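ABC transporter (Thermotoga maritima, PDB 1JI0) binds ATP and probably hydrolyses it to power branched-chain amino acid transport, as the nucleotide-binding subunit of an ABC transporter. Local coordinates at residues Q68-T71 with N72-A75; P94-T97 with V98-L102; S124-P127 with R128-E131; A171-L174 with V175-F179; M231-K234 with A235-V239. One frame throughout, in Å; residues are numbered along the deposited sequence.

Contact 1: Q68-T71 with N72-A75; sequences QDIT and NKPA
The flat amide of Asn-72 lies against the methyl of Thr-71, Asn-72 ND2 standing 3.6 Å from Thr-71 CG2, while its OD1 accepts a hydrogen bond from Ala-58 N. A second flat group, the carboxylate of Asp-69, receives two donors at OD1. Thr-71 N comes nearly along the C-O axis, 2.8 Å from Asp-69 OD1, and closes an Asx turn. From above the carboxylate plane, Thr-71 OG1 comes to 2.7 Å from Asp-69 OD1. Gripped twice, this carboxylate is probably held in its rotation. Ile-70 to Lys-73 form a type II beta turn, with Asn-72 at the third position in positive phi (66°), and Lys-73 N closes it on Ile-70 O at 3.1 Å. The Lys-73 chain then runs back across Ile-70 at about a right angle, Lys-73 CD 3.9 Å from Ile-70 CB, and passes Asp-69 O with CE. A bend at the last torsion (chi4 -59°) carries Lys-73 NZ to a water 3.1 Å away, which in turn donates to Gln-68 OE1. An alanine here is likely to leave this water without its amine donor and to uncover the flank of Ile-70. The turn links strand 68-69 to helix 75-80, with Pro-74 in the N-cap position, and Ile-70 packs on Ile-63 and Phe-65 of strand 60-65, so the bend lies at the margin of the antiparallel sheet.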
loop_
_atom_site.group_PDB
_atom_site.type_symbol
_atom_site.label_atom_id
_atom_site.label_comp_id
_atom_site.label_asym_id
_atom_site.label_seq_id
_atom_site.Cartn_x
_atom_site.Cartn_y
_atom_site.Cartn_z
ATOM N N GLN A 68 -8.210 13.165 -11.882
ATOM C CA GLN A 68 -8.711 12.464 -13.057
ATOM C C GLN A 68 -9.477 11.181 -12.734
ATOM O O GLN A 68 -9.007 10.335 -11.966
ATOM C CB GLN A 68 -7.555 12.136 -14.002
ATOM C CG GLN A 68 -7.996 11.412 -15.267
ATOM C CD GLN A 68 -6.850 11.151 -16.228
ATOM O OE1 GLN A 68 -7.052 10.625 -17.321
ATOM N NE2 GLN A 68 -5.641 11.522 -15.824
ATOM N N ASP A 69 -10.661 11.043 -13.328
ATOM C CA ASP A 69 -11.498 9.863 -13.131
ATOM C C ASP A 69 -10.820 8.702 -13.849
ATOM O O ASP A 69 -10.692 8.721 -15.071
ATOM C CB ASP A 69 -12.889 10.088 -13.735
ATOM C CG ASP A 69 -13.850 8.957 -13.429
ATOM O OD1 ASP A 69 -13.411 7.785 -13.399
ATOM O OD2 ASP A 69 -15.052 9.230 -13.225
ATOM N N ILE A 70 -10.368 7.706 -13.090
ATOM C CA ILE A 70 -9.700 6.545 -13.669
ATOM C C ILE A 70 -10.524 5.299 -13.385
ATOM O O ILE A 70 -10.022 4.183 -13.471
ATOM C CB ILE A 70 -8.283 6.327 -13.073
ATOM C CG1 ILE A 70 -8.371 6.236 -11.544
ATOM C CG2 ILE A 70 -7.352 7.447 -13.503
ATOM C CD1 ILE A 70 -7.114 5.707 -10.902
ATOM N N THR A 71 -11.784 5.509 -13.023
ATOM C CA THR A 71 -12.697 4.424 -12.714
ATOM C C THR A 71 -12.773 3.411 -13.847
ATOM O O THR A 71 -13.138 3.748 -14.976
ATOM C CB THR A 71 -14.108 4.951 -12.456
ATOM O OG1 THR A 71 -14.045 6.028 -11.518
ATOM C CG2 THR A 71 -14.991 3.856 -11.892
ATOM N N ASN A 72 -12.415 2.171 -13.532
ATOM C CA ASN A 72 -12.446 1.069 -14.486
ATOM C C ASN A 72 -11.472 1.146 -15.657
ATOM O O ASN A 72 -11.660 0.473 -16.670
ATOM C CB ASN A 72 -13.876 0.868 -14.999
ATOM C CG ASN A 72 -14.796 0.339 -13.925
ATOM O OD1 ASN A 72 -14.450 -0.613 -13.222
ATOM N ND2 ASN A 72 -15.970 0.947 -13.784
ATOM N N LYS A 73 -10.424 1.951 -15.527
ATOM C CA LYS A 73 -9.437 2.029 -16.593
ATOM C C LYS A 73 -8.613 0.754 -16.541
ATOM O O LYS A 73 -8.621 0.047 -15.534
ATOM C CB LYS A 73 -8.515 3.235 -16.408
ATOM C CG LYS A 73 -9.116 4.568 -16.836
ATOM C CD LYS A 73 -8.050 5.656 -16.863
ATOM C CE LYS A 73 -8.617 6.973 -17.379
ATOM N NZ LYS A 73 -9.188 6.850 -18.754
ATOM N N PRO A 74 -7.882 0.442 -17.623
ATOM C CA PRO A 74 -7.052 -0.764 -17.670
ATOM C C PRO A 74 -5.982 -0.763 -16.578
ATOM O O PRO A 74 -5.278 0.232 -16.380
ATOM C CB PRO A 74 -6.438 -0.705 -19.068
ATOM C CG PRO A 74 -7.466 0.054 -19.862
ATOM C CD PRO A 74 -7.841 1.153 -18.912
ATOM N N ALA A 75 -5.850 -1.887 -15.882
ATOM C CA ALA A 75 -4.866 -2.006 -14.815
ATOM C C ALA A 75 -3.478 -1.586 -15.282
ATOM O O ALA A 75 -2.735 -0.938 -14.543
ATOM C CB ALA A 75 -4.828 -3.445 -14.297
HETATM O O HOH W 1 -9.084 9.780 -19.603
#

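Contact 2: P94-T97 with V98-L102; sequences PELT and VYENL
Glu-100 OE1 is gripped by two donors. Thr-97 N donates to Glu-100 OE1 at 3.1 Å, on the anti side of the carboxylate and 18° out of its plane. A water that also donates to Glu-95 O supplies the second hydrogen. Thr-97 is the N-cap of helix 98-103, and a carboxylate three residues on that reaches back to the cap amide is one half of a capping box. With CG of Glu-100 set beside its own backbone N (chi1 -72°), the chain extends back over the start of the helix. At its base, Glu-100 CB touches Leu-96 CB at 3.8 Å, the two side chains crossing at about a right angle. The first helical turn closes with Asn-101 N on Thr-97 O at 3.0 Å. Thr-97 OG1 bonds to Leu-133 O, and a valine in its place would probably leave that carbonyl without its hydroxyl partner, weakening the tie between cap and loop. Backbone bonds of Leu-96, Val-98 and Tyr-99 to Gly-137, Gln-135 and Leu-133 fasten the helix start to the loop between helices 127-130 and 142-154, while Val-98 packs on Leu-148 of helix 142-154 within the helical part of the domain.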
loop_
_atom_site.group_PDB
_atom_site.type_symbol
_atom_site.label_atom_id
_atom_site.label_comp_id
_atom_site.label_asym_id
_atom_site.label_seq_id
_atom_site.Cartn_x
_atom_site.Cartn_y
_atom_site.Cartn_z
ATOM N N PRO A 94 11.810 -15.114 -7.829
ATOM C CA PRO A 94 12.895 -15.926 -7.274
ATOM C C PRO A 94 14.041 -16.261 -8.219
ATOM O O PRO A 94 15.185 -16.380 -7.781
ATOM C CB PRO A 94 12.166 -17.170 -6.767
ATOM C CG PRO A 94 11.018 -17.290 -7.709
ATOM C CD PRO A 94 10.542 -15.866 -7.821
ATOM N N GLU A 95 13.738 -16.404 -9.507
ATOM C CA GLU A 95 14.755 -16.738 -10.506
ATOM C C GLU A 95 15.684 -15.564 -10.807
ATOM O O GLU A 95 16.716 -15.730 -11.455
ATOM C CB GLU A 95 14.091 -17.217 -11.805
ATOM C CG GLU A 95 13.199 -16.180 -12.476
ATOM C CD GLU A 95 11.767 -16.208 -11.972
ATOM O OE1 GLU A 95 11.562 -16.333 -10.745
ATOM O OE2 GLU A 95 10.844 -16.093 -12.808
ATOM N N LEU A 96 15.309 -14.375 -10.354
ATOM C CA LEU A 96 16.127 -13.187 -10.567
ATOM C C LEU A 96 16.741 -12.811 -9.232
ATOM O O LEU A 96 16.121 -12.994 -8.187
ATOM C CB LEU A 96 15.269 -12.032 -11.087
ATOM C CG LEU A 96 15.054 -11.897 -12.596
ATOM C CD1 LEU A 96 14.838 -13.254 -13.242
ATOM C CD2 LEU A 96 13.872 -10.977 -12.833
ATOM N N THR A 97 17.959 -12.294 -9.248
ATOM C CA THR A 97 18.542 -11.930 -7.962
ATOM C C THR A 97 17.979 -10.607 -7.440
ATOM O O THR A 97 17.251 -9.892 -8.116
ATOM C CB THR A 97 20.057 -11.820 -8.139
ATOM O OG1 THR A 97 20.457 -10.467 -7.905
ATOM C CG2 THR A 97 20.448 -12.210 -9.567
ATOM N N VAL A 98 18.311 -10.309 -6.169
ATOM C CA VAL A 98 17.823 -9.075 -5.565
ATOM C C VAL A 98 18.035 -7.871 -6.486
ATOM O O VAL A 98 17.145 -7.062 -6.709
ATOM C CB VAL A 98 18.571 -8.860 -4.248
ATOM C CG1 VAL A 98 18.579 -7.376 -3.890
ATOM C CG2 VAL A 98 17.898 -9.640 -3.135
ATOM N N TYR A 99 19.225 -7.728 -7.056
ATOM C CA TYR A 99 19.507 -6.591 -7.922
ATOM C C TYR A 99 18.532 -6.479 -9.098
ATOM O O TYR A 99 18.001 -5.404 -9.381
ATOM C CB TYR A 99 20.937 -6.681 -8.458
ATOM C CG TYR A 99 21.301 -5.532 -9.368
ATOM C CD1 TYR A 99 21.537 -4.260 -8.856
ATOM C CD2 TYR A 99 21.380 -5.713 -10.747
ATOM C CE1 TYR A 99 21.844 -3.191 -9.699
ATOM C CE2 TYR A 99 21.683 -4.654 -11.595
ATOM C CZ TYR A 99 21.913 -3.397 -11.067
ATOM O OH TYR A 99 22.197 -2.350 -11.914
ATOM N N GLU A 100 18.301 -7.592 -9.785
ATOM C CA GLU A 100 17.402 -7.593 -10.931
ATOM C C GLU A 100 15.970 -7.245 -10.536
ATOM O O GLU A 100 15.288 -6.513 -11.258
ATOM C CB GLU A 100 17.459 -8.954 -11.641
ATOM C CG GLU A 100 18.768 -9.175 -12.416
ATOM C CD GLU A 100 18.939 -10.598 -12.931
ATOM O OE1 GLU A 100 19.001 -11.541 -12.106
ATOM O OE2 GLU A 100 19.017 -10.770 -14.170
ATOM N N ASN A 101 15.510 -7.764 -9.400
ATOM C CA ASN A 101 14.158 -7.468 -8.947
ATOM C C ASN A 101 13.986 -5.969 -8.696
ATOM O O ASN A 101 12.970 -5.391 -9.072
ATOM C CB ASN A 101 13.812 -8.252 -7.678
ATOM C CG ASN A 101 13.345 -9.668 -7.969
ATOM O OD1 ASN A 101 14.148 -10.597 -8.069
ATOM N ND2 ASN A 101 12.036 -9.838 -8.111
ATOM N N LEU A 102 14.974 -5.336 -8.064
ATOM C CA LEU A 102 14.887 -3.901 -7.803
ATOM C C LEU A 102 14.866 -3.111 -9.101
ATOM O O LEU A 102 14.021 -2.235 -9.304
ATOM C CB LEU A 102 16.078 -3.401 -6.972
ATOM C CG LEU A 102 16.119 -3.549 -5.449
ATOM C CD1 LEU A 102 14.839 -3.008 -4.826
ATOM C CD2 LEU A 102 16.295 -4.987 -5.093
HETATM O O HOH W 2 19.038 -14.609 -12.725
#

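Contact 3: S124-P127 with R128-E131; sequences SLFP and RLKE
Phe-126 breaks away from helix 114-125 with phi/psi of -129/71°, and its carbonyl at once starts the next helix, Phe-126 O accepting Leu-129 N at 2.9 Å and, weakly, Lys-130 N at 3.3 Å. It is thus both the first residue past one helix and the N-cap of the short helix 127-130. Pro-127 follows in the first helical position, a position whose N-H has no acceptor within the helix, and Pro-127 O receives Glu-131 N at 2.9 Å. The side chains of Phe-126 and Leu-129 run alongside each other in the same direction, touching CB to CB at 3.7 Å. From there Leu-129 CD2 reaches Phe-126 CB at 3.8 Å and approaches the ring obliquely at CG. One ring face carries Leu-125 CB, offset toward the rim. The aromatic side chain continues inward to Met-147 and Ile-150 of helix 142-154 and to Val-181 of helix 172-187, so the kink between the two helices is pinned to the interior by its own cap residue. Toward the surface, Arg-128 bends at its second torsion (chi2 -57°), bringing Arg-128 NE to within 3.9 Å of Glu-131 OE2, a long salt bridge. The chemistry is therefore divided: apolar burial and the shared Phe-126 carbonyl are likely to fix the turn, whereas the long ion pair probably adds a modest attraction at the exposed side.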
loop_
_atom_site.group_PDB
_atom_site.type_symbol
_atom_site.label_atom_id
_atom_site.label_comp_id
_atom_site.label_asym_id
_atom_site.label_seq_id
_atom_site.Cartn_x
_atom_site.Cartn_y
_atom_site.Cartn_z
ATOM N N SER A 124 20.028 2.126 2.018
ATOM C CA SER A 124 20.022 2.576 3.401
ATOM C C SER A 124 18.723 2.151 4.084
ATOM O O SER A 124 18.690 1.945 5.294
ATOM C CB SER A 124 20.184 4.096 3.469
ATOM O OG SER A 124 19.162 4.751 2.745
ATOM N N LEU A 125 17.655 2.013 3.305
ATOM C CA LEU A 125 16.371 1.591 3.855
ATOM C C LEU A 125 16.362 0.090 4.121
ATOM O O LEU A 125 15.743 -0.377 5.080
ATOM C CB LEU A 125 15.230 1.924 2.889
ATOM C CG LEU A 125 14.890 3.390 2.629
ATOM C CD1 LEU A 125 13.865 3.484 1.513
ATOM C CD2 LEU A 125 14.360 4.024 3.904
ATOM N N PHE A 126 17.049 -0.668 3.270
ATOM C CA PHE A 126 17.088 -2.120 3.406
ATOM C C PHE A 126 18.507 -2.675 3.391
ATOM O O PHE A 126 18.917 -3.323 2.429
ATOM C CB PHE A 126 16.297 -2.771 2.272
ATOM C CG PHE A 126 14.879 -2.302 2.175
ATOM C CD1 PHE A 126 13.956 -2.627 3.162
ATOM C CD2 PHE A 126 14.463 -1.537 1.092
ATOM C CE1 PHE A 126 12.638 -2.197 3.068
ATOM C CE2 PHE A 126 13.149 -1.102 0.991
ATOM C CZ PHE A 126 12.235 -1.434 1.981
ATOM N N PRO A 127 19.274 -2.433 4.463
ATOM C CA PRO A 127 20.651 -2.929 4.539
ATOM C C PRO A 127 20.751 -4.420 4.207
ATOM O O PRO A 127 21.625 -4.840 3.445
ATOM C CB PRO A 127 21.036 -2.628 5.984
ATOM C CG PRO A 127 20.289 -1.358 6.253
ATOM C CD PRO A 127 18.929 -1.659 5.669
ATOM N N ARG A 128 19.848 -5.209 4.784
ATOM C CA ARG A 128 19.820 -6.651 4.566
ATOM C C ARG A 128 19.701 -7.031 3.093
ATOM O O ARG A 128 20.192 -8.078 2.670
ATOM C CB ARG A 128 18.658 -7.273 5.340
ATOM C CG ARG A 128 18.817 -7.237 6.847
ATOM C CD ARG A 128 20.094 -7.939 7.267
ATOM N NE ARG A 128 20.057 -8.356 8.666
ATOM C CZ ARG A 128 19.202 -9.250 9.154
ATOM N NH1 ARG A 128 18.307 -9.819 8.354
ATOM N NH2 ARG A 128 19.247 -9.581 10.441
ATOM N N LEU A 129 19.036 -6.188 2.313
ATOM C CA LEU A 129 18.867 -6.459 0.893
ATOM C C LEU A 129 20.181 -6.227 0.155
ATOM O O LEU A 129 20.565 -7.026 -0.695
ATOM C CB LEU A 129 17.757 -5.573 0.315
ATOM C CG LEU A 129 16.491 -6.278 -0.185
ATOM C CD1 LEU A 129 16.016 -7.305 0.821
ATOM C CD2 LEU A 129 15.412 -5.242 -0.449
ATOM N N LYS A 130 20.872 -5.138 0.482
ATOM C CA LYS A 130 22.149 -4.836 -0.156
ATOM C C LYS A 130 23.164 -5.887 0.278
ATOM O O LYS A 130 24.170 -6.119 -0.391
ATOM C CB LYS A 130 22.639 -3.446 0.248
ATOM C CG LYS A 130 24.011 -3.093 -0.308
ATOM C CD LYS A 130 24.378 -1.653 -0.003
ATOM C CE LYS A 130 25.729 -1.285 -0.595
ATOM N NZ LYS A 130 26.072 0.149 -0.372
ATOM N N GLU A 131 22.882 -6.522 1.409
ATOM C CA GLU A 131 23.744 -7.564 1.942
ATOM C C GLU A 131 23.629 -8.805 1.063
ATOM O O GLU A 131 24.480 -9.689 1.109
ATOM C CB GLU A 131 23.327 -7.899 3.384
ATOM C CG GLU A 131 23.965 -9.160 3.966
ATOM C CD GLU A 131 23.602 -9.396 5.431
ATOM O OE1 GLU A 131 24.029 -10.432 5.988
ATOM O OE2 GLU A 131 22.899 -8.551 6.029
#

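Contact 4: A171-L174 with V175-F179; sequences APIL and VSEVF
The opening turns of helix 172-187 begin at Ala-171, the N-cap, whose carbonyl Ala-171 O accepts Val-175 N at 2.8 Å and also a weak bond from Leu-174 N. Regular i to i+4 bonds follow: Pro-172 O takes Ser-176 N, Ile-173 O takes Glu-177 N, and Leu-174 O takes Val-178 N at 2.7 Å. Pro-172 fits the first helical position, where no carbonyl earlier in the helix asks for its N-H. This helix is the crossover of a beta-alpha-beta unit that joins strand 160-164 to strand 192-196, neighbours in the mixed sheet; the first strand ends at Asp-164, which with Glu-165 lines the ATP pocket. Glu-177 reaches back over the turn before it, on the outer part of the helix. Its CG, turned beside the backbone N (chi1 -61°), brings Glu-177 CG to 3.0 Å from Ile-173 O, a tight approach. Two apolar branches flank the side chain, both at slanting angles: Ile-173 CD1 lies 4.1 Å from Glu-177 CG, and Leu-174 CD1 comes to 3.3 Å from Glu-177 OE1. Val-175, Val-178 and Phe-179 face the rest of the domain: Val-175 touches Leu-170 and Asn-198, Val-178 meets Pro-166 and Leu-170, and Phe-179 rests on Leu-194 and Glu-196 of strand 192-196. Each valine also keeps CG2 beside a carbonyl one turn back, Val-175 CG2 3.5 Å from Ala-171 O and Val-178 CG2 3.1 Å from Leu-174 O.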
loop_
_atom_site.group_PDB
_atom_site.type_symbol
_atom_site.label_atom_id
_atom_site.label_comp_id
_atom_site.label_asym_id
_atom_site.label_seq_id
_atom_site.Cartn_x
_atom_site.Cartn_y
_atom_site.Cartn_z
ATOM N N ALA A 171 7.649 -11.749 11.767
ATOM C CA ALA A 171 8.051 -11.791 13.164
ATOM C C ALA A 171 7.914 -10.384 13.713
ATOM O O ALA A 171 8.127 -9.410 12.989
ATOM C CB ALA A 171 9.491 -12.262 13.283
ATOM N N PRO A 172 7.569 -10.256 15.004
ATOM C CA PRO A 172 7.400 -8.953 15.660
ATOM C C PRO A 172 8.453 -7.935 15.253
ATOM O O PRO A 172 8.136 -6.801 14.903
ATOM C CB PRO A 172 7.473 -9.309 17.142
ATOM C CG PRO A 172 6.791 -10.637 17.171
ATOM C CD PRO A 172 7.415 -11.350 15.979
ATOM N N ILE A 173 9.711 -8.352 15.289
ATOM C CA ILE A 173 10.804 -7.468 14.929
ATOM C C ILE A 173 10.711 -7.016 13.463
ATOM O O ILE A 173 11.034 -5.874 13.139
ATOM C CB ILE A 173 12.157 -8.153 15.198
ATOM C CG1 ILE A 173 13.306 -7.238 14.786
ATOM C CG2 ILE A 173 12.230 -9.467 14.457
ATOM C CD1 ILE A 173 13.231 -5.855 15.400
ATOM N N LEU A 174 10.274 -7.907 12.578
ATOM C CA LEU A 174 10.135 -7.550 11.167
ATOM C C LEU A 174 8.914 -6.645 11.003
ATOM O O LEU A 174 8.943 -5.684 10.235
ATOM C CB LEU A 174 9.983 -8.802 10.290
ATOM C CG LEU A 174 11.257 -9.597 9.973
ATOM C CD1 LEU A 174 12.392 -8.641 9.623
ATOM C CD2 LEU A 174 11.651 -10.440 11.168
ATOM N N VAL A 175 7.844 -6.957 11.732
ATOM C CA VAL A 175 6.634 -6.147 11.684
ATOM C C VAL A 175 7.027 -4.720 12.045
ATOM O O VAL A 175 6.656 -3.767 11.360
ATOM C CB VAL A 175 5.585 -6.656 12.693
ATOM C CG1 VAL A 175 4.460 -5.625 12.859
ATOM C CG2 VAL A 175 5.025 -7.983 12.221
ATOM N N SER A 176 7.806 -4.584 13.111
ATOM C CA SER A 176 8.262 -3.275 13.555
ATOM C C SER A 176 9.120 -2.587 12.499
ATOM O O SER A 176 8.993 -1.385 12.278
ATOM C CB SER A 176 9.053 -3.404 14.866
ATOM O OG SER A 176 9.611 -2.150 15.256
ATOM N N GLU A 177 10.003 -3.339 11.846
ATOM C CA GLU A 177 10.864 -2.747 10.832
ATOM C C GLU A 177 10.072 -2.359 9.576
ATOM O O GLU A 177 10.361 -1.352 8.938
ATOM C CB GLU A 177 12.021 -3.702 10.510
ATOM C CG GLU A 177 12.887 -3.976 11.743
ATOM C CD GLU A 177 14.085 -4.879 11.467
ATOM O OE1 GLU A 177 13.914 -5.907 10.775
ATOM O OE2 GLU A 177 15.193 -4.566 11.963
ATOM N N VAL A 178 9.064 -3.150 9.240
ATOM C CA VAL A 178 8.207 -2.850 8.096
ATOM C C VAL A 178 7.573 -1.470 8.282
ATOM O O VAL A 178 7.648 -0.610 7.396
ATOM C CB VAL A 178 7.074 -3.895 7.968
ATOM C CG1 VAL A 178 5.984 -3.390 7.031
ATOM C CG2 VAL A 178 7.641 -5.206 7.462
ATOM N N PHE A 179 6.956 -1.256 9.444
ATOM C CA PHE A 179 6.297 0.016 9.721
ATOM C C PHE A 179 7.245 1.191 9.820
ATOM O O PHE A 179 6.890 2.312 9.472
ATOM C CB PHE A 179 5.441 -0.098 10.985
ATOM C CG PHE A 179 4.159 -0.845 10.767
ATOM C CD1 PHE A 179 3.258 -0.424 9.789
ATOM C CD2 PHE A 179 3.859 -1.977 11.514
ATOM C CE1 PHE A 179 2.078 -1.124 9.557
ATOM C CE2 PHE A 179 2.689 -2.685 11.295
ATOM C CZ PHE A 179 1.791 -2.259 10.310
#

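Contact 5: M231-K234 with A235-V239; sequences MVRK and AYLGV
A Met-aromatic contact marks the last turn of helix 230-236, close to the Walker A P-loop: the side chain of Tyr-236 lies about 6 Å from that of Ala-43, an ATP-binding residue, and its OH is hydrogen-bonded to Glu-213. Met-231, present as selenomethionine, lies alongside Tyr-236 and points the same way. Its SE approaches the ring at the edge, 5.4 Å from the centroid and 83° off the ring normal, nearest to CE2. CG stands opposite the backbone N (chi1 -179°), and bends at the next two torsions carry the selenium to the ring edge; it also touches Ala-235 CB. Val-232 CG1 packs on Tyr-236 CB. On another side Val-232 CG1 lies 4.2 Å from Leu-237 CD1, in an apolar patch that extends to Leu-203 of helix 199-205 and Leu-219 of strand 216-222. Two carbonyls are shared where the helix runs out. Val-232 O takes Tyr-236 N at 2.6 Å and, weakly, Leu-237 N, while Arg-233 O takes Leu-237 N at 3.0 Å and, again weakly, Val-239 N. Gly-238, in positive phi, turns the chain back so that Val-239 CG2 comes to 4.0 Å from Arg-233 CB. At the helix end a water bridges Lys-234 and Gly-238, donating to Lys-234 O at 2.9 Å and accepting a weak bond from Gly-238 N.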
loop_
_atom_site.group_PDB
_atom_site.type_symbol
_atom_site.label_atom_id
_atom_site.label_comp_id
_atom_site.label_asym_id
_atom_site.label_seq_id
_atom_site.Cartn_x
_atom_site.Cartn_y
_atom_site.Cartn_z
HETATM N N MSE A 231 -14.288 2.177 20.711
HETATM C CA MSE A 231 -14.744 1.115 19.811
HETATM C C MSE A 231 -13.567 0.469 19.096
HETATM O O MSE A 231 -13.506 -0.753 18.966
HETATM C CB MSE A 231 -15.727 1.671 18.772
HETATM C CG MSE A 231 -16.282 0.626 17.790
HETATM SE SE MSE A 231 -15.134 0.172 16.262
HETATM C CE MSE A 231 -15.812 1.452 14.977
ATOM N N VAL A 232 -12.637 1.292 18.620
ATOM C CA VAL A 232 -11.462 0.767 17.934
ATOM C C VAL A 232 -10.641 -0.073 18.915
ATOM O O VAL A 232 -10.295 -1.218 18.630
ATOM C CB VAL A 232 -10.577 1.902 17.374
ATOM C CG1 VAL A 232 -9.303 1.317 16.770
ATOM C CG2 VAL A 232 -11.351 2.699 16.305
ATOM N N ARG A 233 -10.344 0.500 20.078
ATOM C CA ARG A 233 -9.555 -0.189 21.101
ATOM C C ARG A 233 -10.109 -1.562 21.467
ATOM O O ARG A 233 -9.379 -2.549 21.478
ATOM C CB ARG A 233 -9.451 0.697 22.347
ATOM C CG ARG A 233 -8.725 2.002 22.061
ATOM C CD ARG A 233 -8.802 2.976 23.208
ATOM N NE ARG A 233 -7.988 2.566 24.345
ATOM C CZ ARG A 233 -6.718 2.913 24.524
ATOM N NH1 ARG A 233 -6.100 3.685 23.639
ATOM N NH2 ARG A 233 -6.071 2.495 25.599
ATOM N N LYS A 234 -11.405 -1.634 21.747
ATOM C CA LYS A 234 -12.024 -2.899 22.124
ATOM C C LYS A 234 -12.194 -3.868 20.962
ATOM O O LYS A 234 -11.935 -5.063 21.096
ATOM C CB LYS A 234 -13.382 -2.634 22.785
ATOM C CG LYS A 234 -13.281 -1.966 24.154
ATOM C CD LYS A 234 -14.623 -1.414 24.644
ATOM C CE LYS A 234 -15.732 -2.461 24.602
ATOM N NZ LYS A 234 -15.401 -3.675 25.399
ATOM N N ALA A 235 -12.614 -3.354 19.813
ATOM C CA ALA A 235 -12.844 -4.200 18.646
ATOM C C ALA A 235 -11.604 -4.587 17.847
ATOM O O ALA A 235 -11.527 -5.697 17.315
ATOM C CB ALA A 235 -13.858 -3.527 17.718
ATOM N N TYR A 236 -10.631 -3.688 17.760
ATOM C CA TYR A 236 -9.438 -3.971 16.976
ATOM C C TYR A 236 -8.115 -3.994 17.735
ATOM O O TYR A 236 -7.100 -4.413 17.183
ATOM C CB TYR A 236 -9.355 -2.975 15.814
ATOM C CG TYR A 236 -10.504 -3.108 14.842
ATOM C CD1 TYR A 236 -10.493 -4.086 13.849
ATOM C CD2 TYR A 236 -11.632 -2.296 14.951
ATOM C CE1 TYR A 236 -11.579 -4.256 12.989
ATOM C CE2 TYR A 236 -12.729 -2.458 14.096
ATOM C CZ TYR A 236 -12.693 -3.436 13.122
ATOM O OH TYR A 236 -13.767 -3.605 12.285
ATOM N N LEU A 237 -8.113 -3.562 18.992
ATOM C CA LEU A 237 -6.870 -3.552 19.760
ATOM C C LEU A 237 -6.931 -4.396 21.049
ATOM O O LEU A 237 -5.956 -4.470 21.800
ATOM C CB LEU A 237 -6.473 -2.102 20.065
ATOM C CG LEU A 237 -6.490 -1.164 18.846
ATOM C CD1 LEU A 237 -6.081 0.235 19.256
ATOM C CD2 LEU A 237 -5.558 -1.687 17.768
ATOM N N GLY A 238 -8.081 -5.029 21.287
ATOM C CA GLY A 238 -8.269 -5.886 22.453
ATOM C C GLY A 238 -8.244 -5.239 23.830
ATOM O O GLY A 238 -7.414 -5.593 24.660
ATOM N N VAL A 239 -9.170 -4.317 24.087
ATOM C CA VAL A 239 -9.227 -3.618 25.370
ATOM C C VAL A 239 -10.586 -3.732 26.039
ATOM O O VAL A 239 -11.119 -2.750 26.579
ATOM C CB VAL A 239 -8.901 -2.117 25.196
ATOM C CG1 VAL A 239 -8.903 -1.405 26.544
ATOM C CG2 VAL A 239 -7.541 -1.973 24.577
HETATM O O HOH W 3 -9.705 -6.356 19.825
#

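Overall arrangement
The five contacts follow one another along the chain without nesting. Contact 1 lies at the antiparallel sheet, its centre about 30 Å or more from each of the others and across the chain's centre from contacts 3 and 4. Contacts 2 and 3 form the closest pair, with centres about 14 Å apart and Val-98 packed against the Leu-129 carbonyl; both also lean on helix 142-154. Contact 4 comes within about 6 Å of contact 3 by nearest atoms, and its helix 172-187 carries the packing from the helical region to the mixed sheet. Contact 5 stands about 40 Å from contact 2 by centres. Contacts 2 to 4 thus belong to the packing of the helical region, while contact 5 lies near the nucleotide site.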